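Local coordinates for protein restriction endonuclease (Mycobacterium sp., PDB 4F0Q) that cleaves DNA in response to cytosine methylation, as a tetrameric, magnesium-binding, modification-dependent restriction endonuclease, at residues A[337-342]-A[350-355]; A[376-381]-A[449-454]; A[382-387]-A[405-410]. All coordinates share one frame; numbering follows the deposited sequence.

How the interactions relate
Interactions 1 and 3 belong to one five-stranded mixed sheet, their centres about 12 Å apart. Strands 347-357 and 381-387 are neighbours in it, joined by probable hydrogen bonds such as Gln355 O to Val386 N and Leu353 N to Ile382 O, both 2.9 Å. Interaction 2 lies about 8 Å from interaction 1 and 15 Å from interaction 3, centre to centre; its Trp381 is followed directly by segment 382-387 of interaction 3, and Trp381 NE1 comes within 3.4 Å of Val351 CG2. The magnesium ion probably marks the active site: Gln355 of interaction 1 binds it directly, whereas the side chains of Tyr385 (interaction 3) and Arg376 (interaction 2) are about 6 and 11 Å away.

Interaction 1 (A[337-342]-A[350-355]); sequences GRIDMG and VVVLGQ. With MG (magnesium ion), chain E.
Val350 O is met by two consecutive residues of the facing strand: Ile339 N gives it a hydrogen bond of 2.9 Å lying in the carbonyl plane, and Arg338 CA brings its C-H to 3.5 Å from the same oxygen. The strands form a beta hairpin in the sheet of the PD-(D/E)XK nuclease core, their axes 4.4 Å apart and their directions 146° from each other, so the pairing is antiparallel with a marked twist. Val350 N returns a bond to Ile339 O that is almost perfectly straight (179° at the hydrogen). At the Gly337-Val352 pair the two bonds differ: Gly337 N uses a lone pair of Val352 O in the carbonyl plane, whereas Val352 N comes to Gly337 O from well above the plane of the Gly337 carbonyl.

On the face that carries Ile339, Val350 and Val352, Val350 CG2 sits 3.6 Å from Ile339 CB and 3.6 Å from Met341 SD. The Met341 and Val350 side chains cross at about a right angle, and the sulfur touches both valine methyls. Ile339 CG1 meets Val352 CG2 at 3.7 Å, and Phe312 of helix 297-314 packs on both residues. At the subunit interface, Met341 also packs on Met341 of the second subunit.

Farther along strand 347-357, past the residues paired with 337-339, Gln355 is a metal ligand. It bends at chi2 (62°), directing its amide to the magnesium ion, where Asp334 OD2, Ala356 O and three waters complete six ligands; Gln355 OE1 binds the metal at 2.1 Å.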
ATOM      1  N   GLY A 337      10.285   4.394  -6.279  1.00 18.00           N
ATOM      2  CA  GLY A 337      10.440   2.955  -6.397  1.00 17.07           C
ATOM      3  C   GLY A 337       9.085   2.289  -6.552  1.00 18.05           C
ATOM      4  O   GLY A 337       8.075   2.968  -6.735  1.00 22.95           O
ATOM      5  N   ARG A 338       9.053   0.963  -6.475  1.00 20.14           N
ATOM      6  CA  ARG A 338       7.800   0.233  -6.638  1.00 22.86           C
ATOM      7  C   ARG A 338       7.819  -1.113  -5.922  1.00 19.68           C
ATOM      8  O   ARG A 338       8.820  -1.828  -5.953  1.00 22.38           O
ATOM      9  CB  ARG A 338       7.493   0.021  -8.123  1.00 23.22           C
ATOM     10  CG  ARG A 338       6.116  -0.564  -8.393  1.00 21.12           C
ATOM     11  CD  ARG A 338       5.953  -0.958  -9.852  1.00 26.38           C
ATOM     12  NE  ARG A 338       6.783  -2.107 -10.203  1.00 27.36           N
ATOM     13  CZ  ARG A 338       6.776  -2.697 -11.394  1.00 27.12           C
ATOM     14  NH1 ARG A 338       5.983  -2.247 -12.355  1.00 31.42           N
ATOM     15  NH2 ARG A 338       7.564  -3.738 -11.624  1.00 33.63           N
ATOM     16  N   ILE A 339       6.706  -1.454  -5.282  1.00 18.46           N
ATOM     17  CA  ILE A 339       6.570  -2.755  -4.639  1.00 20.96           C
ATOM     18  C   ILE A 339       5.441  -3.547  -5.286  1.00 23.03           C
ATOM     19  O   ILE A 339       4.352  -3.022  -5.498  1.00 25.49           O
ATOM     20  CB  ILE A 339       6.287  -2.619  -3.129  1.00 23.71           C
ATOM     21  CG1 ILE A 339       7.409  -1.842  -2.440  1.00 24.04           C
ATOM     22  CG2 ILE A 339       6.120  -3.988  -2.484  1.00 19.05           C
ATOM     23  CD1 ILE A 339       7.187  -1.651  -0.963  1.00 18.70           C
ATOM     24  N   ASP A 340       5.703  -4.808  -5.610  1.00 20.66           N
ATOM     25  CA  ASP A 340       4.666  -5.672  -6.157  1.00 25.10           C
ATOM     26  C   ASP A 340       3.981  -6.442  -5.035  1.00 27.80           C
ATOM     27  O   ASP A 340       4.484  -7.468  -4.576  1.00 28.30           O
ATOM     28  CB  ASP A 340       5.251  -6.634  -7.191  1.00 21.77           C
ATOM     29  CG  ASP A 340       5.789  -5.916  -8.413  1.00 29.67           C
ATOM     30  OD1 ASP A 340       5.300  -4.808  -8.716  1.00 25.35           O
ATOM     31  OD2 ASP A 340       6.699  -6.463  -9.072  1.00 32.67           O
ATOM     32  N   MET A 341       2.834  -5.936  -4.593  1.00 28.45           N
ATOM     33  CA  MET A 341       2.106  -6.546  -3.483  1.00 28.09           C
ATOM     34  C   MET A 341       1.226  -7.702  -3.945  1.00 28.55           C
ATOM     35  O   MET A 341       0.362  -7.536  -4.804  1.00 31.20           O
ATOM     36  CB  MET A 341       1.276  -5.497  -2.738  1.00 26.30           C
ATOM     37  CG  MET A 341       2.116  -4.471  -1.994  1.00 30.07           C
ATOM     38  SD  MET A 341       1.139  -3.293  -1.039  1.00 45.26           S
ATOM     39  CE  MET A 341       0.341  -4.381   0.136  1.00 25.67           C
ATOM     40  N   GLY A 342       1.456  -8.873  -3.362  1.00 27.87           N
ATOM     41  CA  GLY A 342       0.741 -10.076  -3.744  1.00 27.15           C
ATOM     42  C   GLY A 342       1.705 -11.217  -3.991  1.00 23.00           C
ATOM     43  O   GLY A 342       2.694 -11.370  -3.274  1.00 23.78           O
ATOM     44  N   VAL A 350       2.384  -1.044  -6.224  1.00 28.44           N
ATOM     45  CA  VAL A 350       2.234   0.143  -5.392  1.00 25.77           C
ATOM     46  C   VAL A 350       3.467   1.037  -5.514  1.00 25.24           C
ATOM     47  O   VAL A 350       4.605   0.580  -5.359  1.00 22.95           O
ATOM     48  CB  VAL A 350       1.941  -0.205  -3.910  1.00 26.21           C
ATOM     49  CG1 VAL A 350       0.546  -0.796  -3.771  1.00 25.15           C
ATOM     50  CG2 VAL A 350       2.979  -1.160  -3.356  1.00 28.97           C
ATOM     51  N   VAL A 351       3.229   2.310  -5.813  1.00 28.85           N
ATOM     52  CA  VAL A 351       4.306   3.263  -6.048  1.00 25.68           C
ATOM     53  C   VAL A 351       4.893   3.774  -4.736  1.00 22.14           C
ATOM     54  O   VAL A 351       4.163   4.163  -3.821  1.00 24.45           O
ATOM     55  CB  VAL A 351       3.821   4.453  -6.899  1.00 26.15           C
ATOM     56  CG1 VAL A 351       4.974   5.395  -7.211  1.00 25.64           C
ATOM     57  CG2 VAL A 351       3.178   3.953  -8.181  1.00 26.23           C
ATOM     58  N   VAL A 352       6.218   3.761  -4.651  1.00 19.56           N
ATOM     59  CA  VAL A 352       6.915   4.210  -3.456  1.00 21.26           C
ATOM     60  C   VAL A 352       7.551   5.579  -3.672  1.00 20.63           C
ATOM     61  O   VAL A 352       8.404   5.750  -4.540  1.00 20.60           O
ATOM     62  CB  VAL A 352       8.007   3.211  -3.033  1.00 19.04           C
ATOM     63  CG1 VAL A 352       8.720   3.702  -1.782  1.00 18.39           C
ATOM     64  CG2 VAL A 352       7.407   1.834  -2.804  1.00 17.37           C
ATOM     65  N   LEU A 353       7.122   6.552  -2.877  1.00 17.15           N
ATOM     66  CA  LEU A 353       7.701   7.887  -2.921  1.00 14.65           C
ATOM     67  C   LEU A 353       8.724   8.038  -1.804  1.00 14.91           C
ATOM     68  O   LEU A 353       8.408   7.858  -0.628  1.00 20.11           O
ATOM     69  CB  LEU A 353       6.612   8.957  -2.802  1.00 23.02           C
ATOM     70  CG  LEU A 353       5.949   9.440  -4.096  1.00 23.89           C
ATOM     71  CD1 LEU A 353       5.284   8.298  -4.849  1.00 25.50           C
ATOM     72  CD2 LEU A 353       4.941  10.540  -3.799  1.00 22.58           C
ATOM     73  N   GLY A 354       9.954   8.363  -2.178  1.00 17.48           N
ATOM     74  CA  GLY A 354      11.029   8.474  -1.213  1.00 16.80           C
ATOM     75  C   GLY A 354      11.446   9.901  -0.924  1.00 16.33           C
ATOM     76  O   GLY A 354      11.378  10.771  -1.792  1.00 16.37           O
ATOM     77  N   GLN A 355      11.875  10.135   0.310  1.00 18.43           N
ATOM     78  CA  GLN A 355      12.405  11.429   0.719  1.00 19.26           C
ATOM     79  C   GLN A 355      13.620  11.225   1.611  1.00 17.98           C
ATOM     80  O   GLN A 355      13.592  10.405   2.522  1.00 17.81           O
ATOM     81  CB  GLN A 355      11.344  12.231   1.469  1.00 22.87           C
ATOM     82  CG  GLN A 355      11.891  13.448   2.199  1.00 20.22           C
ATOM     83  CD  GLN A 355      12.519  14.458   1.262  1.00 17.98           C
ATOM     84  OE1 GLN A 355      13.634  14.927   1.494  1.00 22.55           O
ATOM     85  NE2 GLN A 355      11.803  14.803   0.199  1.00 20.89           N
TER
HETATM   86 MG    MG E 501      15.468  15.439   0.617  1.00 21.26          MG
HETATM   87  O   HOH W   1      17.359  15.343  -0.252  1.00 19.28           O
HETATM   88  O   HOH W   2      16.217  16.919   1.880  1.00 23.75           O
HETATM   89  O   HOH W   3      14.363  16.574  -0.779  1.00 26.46           O

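Interaction 2 (A[376-381]-A[449-454]); sequences RLRRGW and RPEEVI
Charge pairing brings Arg378 and Glu451 together: Arg378 NH1 lies 2.9 Å from Glu451 OE2, but the oxygen sits over one face of the guanidinium group. With the two planes 56° apart and no N-H directed at the oxygen, this salt bridge rests on charge alone. Arg378 also lies close to Arg378 of the fourth subunit, a like-charge approach that the carboxylate may partly offset.

The second kind of contact is carboxylate to ring edge. Glu451 OE2 approaches Trp381 CH2 at 3.2 Å, close to the indole plane, and Glu451 CG stands in that plane 3.6 Å from Trp381 CZ2. The carboxylate plane is tilted 62° from the ring, and the partly positive rim hydrogens would suit its negative charge. A bend at chi2 of Glu451 (80°) folds the acid back to this edge. One indole face carries Arg378 CB, offset toward the rim, so the arginine and the glutamate approach the ring from face and edge respectively.

Apolar packing is slighter: Pro450 CB touches Trp381 CH2 at 3.9 Å.

Backbone bonds shape both sides. A type II turn, closed by Trp381 N to Arg378 O at 3.2 Å, puts Arg378 and Trp381 at its ends with Gly380 in its third position. In segment 449-454, Val453 N bonds to Pro450 O at 2.9 Å in a short 3-10 turn, and Arg449 N bonds to Glu452 OE2.

In the fold, the contact joins the loop between helix 367-374 and strand 381-387 to the C-terminal segment: Trp381 packs on Val351 and Leu353 of strand 347-357, while Pro450 and Val453 lie on Ile336 of strand 335-342.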
ATOM      1  N   ARG A 376       1.831  14.180  -1.043  1.00 24.85           N
ATOM      2  CA  ARG A 376       2.066  13.762  -2.421  1.00 28.96           C
ATOM      3  C   ARG A 376       1.481  12.382  -2.708  1.00 27.40           C
ATOM      4  O   ARG A 376       1.295  12.006  -3.865  1.00 30.96           O
ATOM      5  CB  ARG A 376       3.566  13.762  -2.722  1.00 26.04           C
ATOM      6  CG  ARG A 376       4.175  15.145  -2.858  1.00 27.40           C
ATOM      7  CD  ARG A 376       3.715  15.814  -4.140  1.00 28.45           C
ATOM      8  NE  ARG A 376       3.989  14.982  -5.308  1.00 28.34           N
ATOM      9  CZ  ARG A 376       5.143  14.977  -5.966  1.00 27.81           C
ATOM     10  NH1 ARG A 376       6.137  15.762  -5.574  1.00 23.93           N
ATOM     11  NH2 ARG A 376       5.303  14.186  -7.018  1.00 29.69           N
ATOM     12  N   LEU A 377       1.191  11.632  -1.650  1.00 25.13           N
ATOM     13  CA  LEU A 377       0.722  10.259  -1.794  1.00 20.79           C
ATOM     14  C   LEU A 377      -0.737  10.166  -2.226  1.00 24.68           C
ATOM     15  O   LEU A 377      -1.600  10.878  -1.714  1.00 27.90           O
ATOM     16  CB  LEU A 377       0.928   9.480  -0.493  1.00 24.77           C
ATOM     17  CG  LEU A 377       2.372   9.255  -0.044  1.00 23.03           C
ATOM     18  CD1 LEU A 377       2.408   8.480   1.263  1.00 22.62           C
ATOM     19  CD2 LEU A 377       3.162   8.530  -1.123  1.00 20.53           C
ATOM     20  N   ARG A 378      -0.998   9.278  -3.179  1.00 26.22           N
ATOM     21  CA  ARG A 378      -2.356   8.944  -3.580  1.00 24.34           C
ATOM     22  C   ARG A 378      -2.685   7.567  -3.026  1.00 23.48           C
ATOM     23  O   ARG A 378      -1.857   6.950  -2.358  1.00 24.26           O
ATOM     24  CB  ARG A 378      -2.474   8.929  -5.103  1.00 24.33           C
ATOM     25  CG  ARG A 378      -2.133  10.250  -5.765  1.00 26.36           C
ATOM     26  CD  ARG A 378      -2.175  10.126  -7.276  1.00 25.72           C
ATOM     27  NE  ARG A 378      -1.875  11.394  -7.933  1.00 31.62           N
ATOM     28  CZ  ARG A 378      -1.778  11.548  -9.248  1.00 36.15           C
ATOM     29  NH1 ARG A 378      -1.956  10.511 -10.054  1.00 36.08           N
ATOM     30  NH2 ARG A 378      -1.503  12.741  -9.758  1.00 38.17           N
ATOM     31  N   ARG A 379      -3.892   7.081  -3.296  1.00 30.97           N
ATOM     32  CA  ARG A 379      -4.247   5.727  -2.892  1.00 34.12           C
ATOM     33  C   ARG A 379      -3.476   4.719  -3.738  1.00 31.62           C
ATOM     34  O   ARG A 379      -3.381   4.858  -4.958  1.00 28.88           O
ATOM     35  CB  ARG A 379      -5.753   5.490  -3.004  1.00 30.79           C
ATOM     36  CG  ARG A 379      -6.340   5.854  -4.349  1.00 32.73           C
ATOM     37  CD  ARG A 379      -7.811   5.508  -4.413  1.00 37.88           C
ATOM     38  NE  ARG A 379      -8.452   6.124  -5.567  1.00 35.83           N
ATOM     39  CZ  ARG A 379      -9.740   5.999  -5.863  1.00 32.81           C
ATOM     40  NH1 ARG A 379     -10.534   5.272  -5.089  1.00 27.50           N
ATOM     41  NH2 ARG A 379     -10.232   6.603  -6.935  1.00 38.57           N
ATOM     42  N   GLY A 380      -2.917   3.711  -3.080  1.00 31.45           N
ATOM     43  CA  GLY A 380      -2.088   2.733  -3.757  1.00 27.78           C
ATOM     44  C   GLY A 380      -0.634   3.154  -3.759  1.00 25.21           C
ATOM     45  O   GLY A 380       0.215   2.487  -4.345  1.00 28.14           O
ATOM     46  N   TRP A 381      -0.352   4.277  -3.105  1.00 28.72           N
ATOM     47  CA  TRP A 381       1.012   4.766  -2.968  1.00 25.80           C
ATOM     48  C   TRP A 381       1.448   4.710  -1.512  1.00 24.49           C
ATOM     49  O   TRP A 381       0.638   4.905  -0.606  1.00 23.10           O
ATOM     50  CB  TRP A 381       1.128   6.207  -3.471  1.00 24.66           C
ATOM     51  CG  TRP A 381       1.026   6.362  -4.956  1.00 19.59           C
ATOM     52  CD1 TRP A 381       0.620   5.421  -5.855  1.00 22.33           C
ATOM     53  CD2 TRP A 381       1.344   7.532  -5.716  1.00 19.51           C
ATOM     54  NE1 TRP A 381       0.661   5.934  -7.129  1.00 22.26           N
ATOM     55  CE2 TRP A 381       1.104   7.230  -7.071  1.00 25.93           C
ATOM     56  CE3 TRP A 381       1.807   8.809  -5.383  1.00 20.22           C
ATOM     57  CZ2 TRP A 381       1.312   8.156  -8.091  1.00 27.56           C
ATOM     58  CZ3 TRP A 381       2.012   9.727  -6.397  1.00 22.41           C
ATOM     59  CH2 TRP A 381       1.765   9.396  -7.734  1.00 25.93           C
ATOM     60  N   ARG A 449       7.189  10.797 -14.455  1.00 22.55           N
ATOM     61  CA  ARG A 449       6.168  10.818 -13.417  1.00 22.92           C
ATOM     62  C   ARG A 449       6.313   9.570 -12.553  1.00 26.45           C
ATOM     63  O   ARG A 449       6.734   8.525 -13.046  1.00 26.15           O
ATOM     64  CB  ARG A 449       4.773  10.848 -14.045  1.00 26.86           C
ATOM     65  CG  ARG A 449       4.488  12.061 -14.912  1.00 29.12           C
ATOM     66  CD  ARG A 449       3.092  11.970 -15.512  1.00 44.13           C
ATOM     67  NE  ARG A 449       2.727  13.168 -16.262  1.00 52.20           N
ATOM     68  CZ  ARG A 449       1.563  13.334 -16.884  1.00 50.92           C
ATOM     69  NH1 ARG A 449       0.647  12.375 -16.847  1.00 49.31           N
ATOM     70  NH2 ARG A 449       1.314  14.458 -17.543  1.00 39.58           N
ATOM     71  N   PRO A 450       5.972   9.677 -11.259  1.00 26.28           N
ATOM     72  CA  PRO A 450       6.032   8.531 -10.345  1.00 26.02           C
ATOM     73  C   PRO A 450       5.218   7.346 -10.861  1.00 28.13           C
ATOM     74  O   PRO A 450       5.673   6.207 -10.773  1.00 28.37           O
ATOM     75  CB  PRO A 450       5.407   9.081  -9.060  1.00 24.56           C
ATOM     76  CG  PRO A 450       5.688  10.539  -9.111  1.00 23.48           C
ATOM     77  CD  PRO A 450       5.586  10.918 -10.561  1.00 27.70           C
ATOM     78  N   GLU A 451       4.038   7.628 -11.404  1.00 30.59           N
ATOM     79  CA  GLU A 451       3.157   6.601 -11.955  1.00 31.77           C
ATOM     80  C   GLU A 451       3.877   5.713 -12.968  1.00 24.55           C
ATOM     81  O   GLU A 451       3.680   4.494 -12.998  1.00 31.23           O
ATOM     82  CB  GLU A 451       1.933   7.250 -12.611  1.00 33.10           C
ATOM     83  CG  GLU A 451       1.045   8.054 -11.663  1.00 38.62           C
ATOM     84  CD  GLU A 451       1.581   9.448 -11.374  1.00 32.55           C
ATOM     85  OE1 GLU A 451       2.682   9.781 -11.859  1.00 31.45           O
ATOM     86  OE2 GLU A 451       0.896  10.213 -10.663  1.00 30.73           O
ATOM     87  N   GLU A 452       4.733   6.328 -13.779  1.00 25.30           N
ATOM     88  CA  GLU A 452       5.479   5.615 -14.812  1.00 23.48           C
ATOM     89  C   GLU A 452       6.332   4.472 -14.255  1.00 26.31           C
ATOM     90  O   GLU A 452       6.773   3.602 -15.008  1.00 26.09           O
ATOM     91  CB  GLU A 452       6.350   6.588 -15.615  1.00 22.45           C
ATOM     92  CG  GLU A 452       5.563   7.681 -16.329  1.00 27.47           C
ATOM     93  CD  GLU A 452       6.451   8.645 -17.101  1.00 28.09           C
ATOM     94  OE1 GLU A 452       7.332   8.180 -17.856  1.00 24.18           O
ATOM     95  OE2 GLU A 452       6.268   9.872 -16.952  1.00 29.45           O
ATOM     96  N   VAL A 453       6.548   4.463 -12.940  1.00 28.93           N
ATOM     97  CA  VAL A 453       7.312   3.393 -12.303  1.00 24.24           C
ATOM     98  C   VAL A 453       6.607   2.045 -12.456  1.00 25.19           C
ATOM     99  O   VAL A 453       7.218   0.991 -12.276  1.00 26.84           O
ATOM    100  CB  VAL A 453       7.579   3.680 -10.807  1.00 21.70           C
ATOM    101  CG1 VAL A 453       6.402   3.231  -9.953  1.00 21.02           C
ATOM    102  CG2 VAL A 453       8.856   2.991 -10.351  1.00 23.22           C
ATOM    103  N   ILE A 454       5.320   2.082 -12.796  1.00 29.55           N
ATOM    104  CA  ILE A 454       4.572   0.857 -13.048  1.00 29.82           C
ATOM    105  C   ILE A 454       5.098   0.158 -14.304  1.00 30.50           C
ATOM    106  O   ILE A 454       5.064  -1.070 -14.408  1.00 31.32           O
ATOM    107  CB  ILE A 454       3.058   1.141 -13.180  1.00 27.50           C
ATOM    108  CG1 ILE A 454       2.524   1.759 -11.888  1.00 27.34           C
ATOM    109  CG2 ILE A 454       2.287  -0.130 -13.502  1.00 30.98           C
ATOM    110  CD1 ILE A 454       1.049   2.092 -11.933  1.00 32.85           C
TER

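Interaction 3 (A[382-387]-A[405-410]); sequences IGVYVT and PVVLIA
Ile409 can be traced outward from its strand across the face it shares with Val384 and Val386. The two strands are the halves of a beta-alpha-beta unit of the nuclease core, with helix 393-401 between them; they run parallel, their axes 4.3 Å apart and only 15° from one another. Ile409 CB lies 3.7 Å from Tyr385 O and somewhat farther from Val386 CG2. CG1, anti to the carbonyl carbon (chi1 -54°), heads toward Val384 CG2, and the extended chi2 carries CD1 between two valines, 3.7 Å from Val384 CG2 and 3.7 Å from Val386 CG2. Val386 runs beside the isoleucine and points the same way, whereas Val384 meets it at a slant. Val311 of helix 297-314 packs on Ile409 as well.

Gly383 and Tyr385 use both N and O toward segment 405-410, as expected of a parallel pair. Gly383 N bonds to Pro405 O and its own O accepts Val407 N at 2.9 Å, the donor lying well above the carbonyl plane. Tyr385 N then binds Val407 O, and Ile409 N binds Tyr385 O.

The opposite face bears Tyr385, Val406 and Leu408. Tyr385 CB is 4.4 Å from Leu408 CD2, but its ring leads off toward Val370 and Val373 of helix 367-374, meets Phe391 edge-to-face and packs on Gln355, a magnesium ligand, and so borders the metal site. At the far end, Thr387 OG1 is hydrogen-bonded to Lys357 O and Gly389 N. Ala410 is the N-cap of helix 411-425, and the carbonyl O of Ile409, the residue before it, takes Thr387 N at 2.9 Å, nearly along the C=O axis.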
ATOM      1  N   ILE A 382       2.728   4.435  -1.290  1.00 24.32           N
ATOM      2  CA  ILE A 382       3.295   4.513   0.050  1.00 22.78           C
ATOM      3  C   ILE A 382       4.513   5.425   0.035  1.00 21.74           C
ATOM      4  O   ILE A 382       5.071   5.707  -1.024  1.00 21.89           O
ATOM      5  CB  ILE A 382       3.702   3.131   0.596  1.00 30.21           C
ATOM      6  CG1 ILE A 382       4.857   2.551  -0.221  1.00 27.19           C
ATOM      7  CG2 ILE A 382       2.508   2.185   0.609  1.00 38.62           C
ATOM      8  CD1 ILE A 382       5.510   1.349   0.418  1.00 26.82           C
ATOM      9  N   GLY A 383       4.922   5.887   1.209  1.00 21.32           N
ATOM     10  CA  GLY A 383       6.069   6.767   1.309  1.00 21.32           C
ATOM     11  C   GLY A 383       7.187   6.168   2.136  1.00 20.27           C
ATOM     12  O   GLY A 383       6.999   5.150   2.802  1.00 23.59           O
ATOM     13  N   VAL A 384       8.357   6.795   2.083  1.00 22.36           N
ATOM     14  CA  VAL A 384       9.479   6.396   2.925  1.00 17.66           C
ATOM     15  C   VAL A 384      10.401   7.587   3.192  1.00 18.12           C
ATOM     16  O   VAL A 384      10.818   8.285   2.269  1.00 22.50           O
ATOM     17  CB  VAL A 384      10.265   5.204   2.321  1.00 18.29           C
ATOM     18  CG1 VAL A 384      10.639   5.474   0.871  1.00 20.40           C
ATOM     19  CG2 VAL A 384      11.498   4.892   3.159  1.00 17.33           C
ATOM     20  N   TYR A 385      10.698   7.828   4.465  1.00 19.80           N
ATOM     21  CA  TYR A 385      11.514   8.971   4.854  1.00 19.49           C
ATOM     22  C   TYR A 385      12.807   8.511   5.521  1.00 14.11           C
ATOM     23  O   TYR A 385      12.790   7.962   6.621  1.00 15.28           O
ATOM     24  CB  TYR A 385      10.726   9.896   5.786  1.00 16.63           C
ATOM     25  CG  TYR A 385      11.141  11.351   5.731  1.00 16.02           C
ATOM     26  CD1 TYR A 385      12.478  11.723   5.819  1.00 16.28           C
ATOM     27  CD2 TYR A 385      10.193  12.357   5.586  1.00 19.33           C
ATOM     28  CE1 TYR A 385      12.856  13.052   5.770  1.00 15.35           C
ATOM     29  CE2 TYR A 385      10.563  13.689   5.534  1.00 16.43           C
ATOM     30  CZ  TYR A 385      11.894  14.029   5.627  1.00 14.85           C
ATOM     31  OH  TYR A 385      12.264  15.353   5.576  1.00 20.09           O
ATOM     32  N   VAL A 386      13.926   8.744   4.843  1.00 17.03           N
ATOM     33  CA  VAL A 386      15.238   8.363   5.347  1.00 15.20           C
ATOM     34  C   VAL A 386      16.006   9.581   5.855  1.00 16.87           C
ATOM     35  O   VAL A 386      16.206  10.561   5.126  1.00 13.25           O
ATOM     36  CB  VAL A 386      16.070   7.652   4.263  1.00 15.51           C
ATOM     37  CG1 VAL A 386      17.423   7.234   4.820  1.00 15.67           C
ATOM     38  CG2 VAL A 386      15.315   6.451   3.722  1.00 12.77           C
ATOM     39  N   THR A 387      16.430   9.516   7.112  1.00 18.88           N
ATOM     40  CA  THR A 387      17.165  10.616   7.723  1.00 19.60           C
ATOM     41  C   THR A 387      18.234  10.102   8.681  1.00 17.68           C
ATOM     42  O   THR A 387      18.116   9.006   9.232  1.00 15.65           O
ATOM     43  CB  THR A 387      16.217  11.587   8.463  1.00 21.35           C
ATOM     44  OG1 THR A 387      16.978  12.633   9.081  1.00 16.74           O
ATOM     45  CG2 THR A 387      15.412  10.849   9.525  1.00 18.30           C
ATOM     46  N   PRO A 405       0.512   6.444   5.616  1.00 22.55           N
ATOM     47  CA  PRO A 405       1.232   5.286   5.079  1.00 21.72           C
ATOM     48  C   PRO A 405       2.668   5.632   4.697  1.00 21.85           C
ATOM     49  O   PRO A 405       3.008   5.629   3.514  1.00 23.46           O
ATOM     50  CB  PRO A 405       0.433   4.935   3.825  1.00 18.52           C
ATOM     51  CG  PRO A 405      -0.160   6.228   3.390  1.00 21.70           C
ATOM     52  CD  PRO A 405      -0.469   6.981   4.654  1.00 22.87           C
ATOM     53  N   VAL A 406       3.498   5.924   5.691  1.00 22.94           N
ATOM     54  CA  VAL A 406       4.888   6.279   5.441  1.00 18.54           C
ATOM     55  C   VAL A 406       5.842   5.460   6.309  1.00 16.58           C
ATOM     56  O   VAL A 406       5.673   5.368   7.526  1.00 23.46           O
ATOM     57  CB  VAL A 406       5.133   7.794   5.652  1.00 19.57           C
ATOM     58  CG1 VAL A 406       4.555   8.254   6.984  1.00 19.16           C
ATOM     59  CG2 VAL A 406       6.617   8.121   5.555  1.00 18.47           C
ATOM     60  N   VAL A 407       6.835   4.850   5.671  1.00 17.85           N
ATOM     61  CA  VAL A 407       7.848   4.083   6.382  1.00 17.51           C
ATOM     62  C   VAL A 407       8.928   5.016   6.915  1.00 17.36           C
ATOM     63  O   VAL A 407       9.488   5.819   6.169  1.00 18.08           O
ATOM     64  CB  VAL A 407       8.491   3.022   5.469  1.00 18.70           C
ATOM     65  CG1 VAL A 407       9.581   2.267   6.213  1.00 17.72           C
ATOM     66  CG2 VAL A 407       7.434   2.065   4.943  1.00 18.96           C
ATOM     67  N   LEU A 408       9.213   4.912   8.209  1.00 17.54           N
ATOM     68  CA  LEU A 408      10.202   5.775   8.843  1.00 16.24           C
ATOM     69  C   LEU A 408      11.554   5.086   8.981  1.00 15.03           C
ATOM     70  O   LEU A 408      11.658   4.013   9.573  1.00 20.57           O
ATOM     71  CB  LEU A 408       9.713   6.235  10.217  1.00 17.44           C
ATOM     72  CG  LEU A 408       8.438   7.080  10.245  1.00 19.93           C
ATOM     73  CD1 LEU A 408       8.142   7.553  11.660  1.00 19.81           C
ATOM     74  CD2 LEU A 408       8.552   8.259   9.293  1.00 17.41           C
ATOM     75  N   ILE A 409      12.587   5.713   8.429  1.00 14.82           N
ATOM     76  CA  ILE A 409      13.952   5.218   8.558  1.00 14.04           C
ATOM     77  C   ILE A 409      14.842   6.290   9.179  1.00 18.31           C
ATOM     78  O   ILE A 409      15.327   7.191   8.490  1.00 17.65           O
ATOM     79  CB  ILE A 409      14.533   4.782   7.200  1.00 16.19           C
ATOM     80  CG1 ILE A 409      13.608   3.766   6.524  1.00 18.10           C
ATOM     81  CG2 ILE A 409      15.927   4.198   7.379  1.00 17.40           C
ATOM     82  CD1 ILE A 409      14.138   3.226   5.213  1.00 17.36           C
ATOM     83  N   ALA A 410      15.044   6.191  10.490  1.00 16.93           N
ATOM     84  CA  ALA A 410      15.847   7.161  11.223  1.00 18.21           C
ATOM     85  C   ALA A 410      17.310   6.733  11.299  1.00 20.60           C
ATOM     86  O   ALA A 410      17.739   5.834  10.576  1.00 18.20           O
ATOM     87  CB  ALA A 410      15.278   7.374  12.619  1.00 20.85           C
TER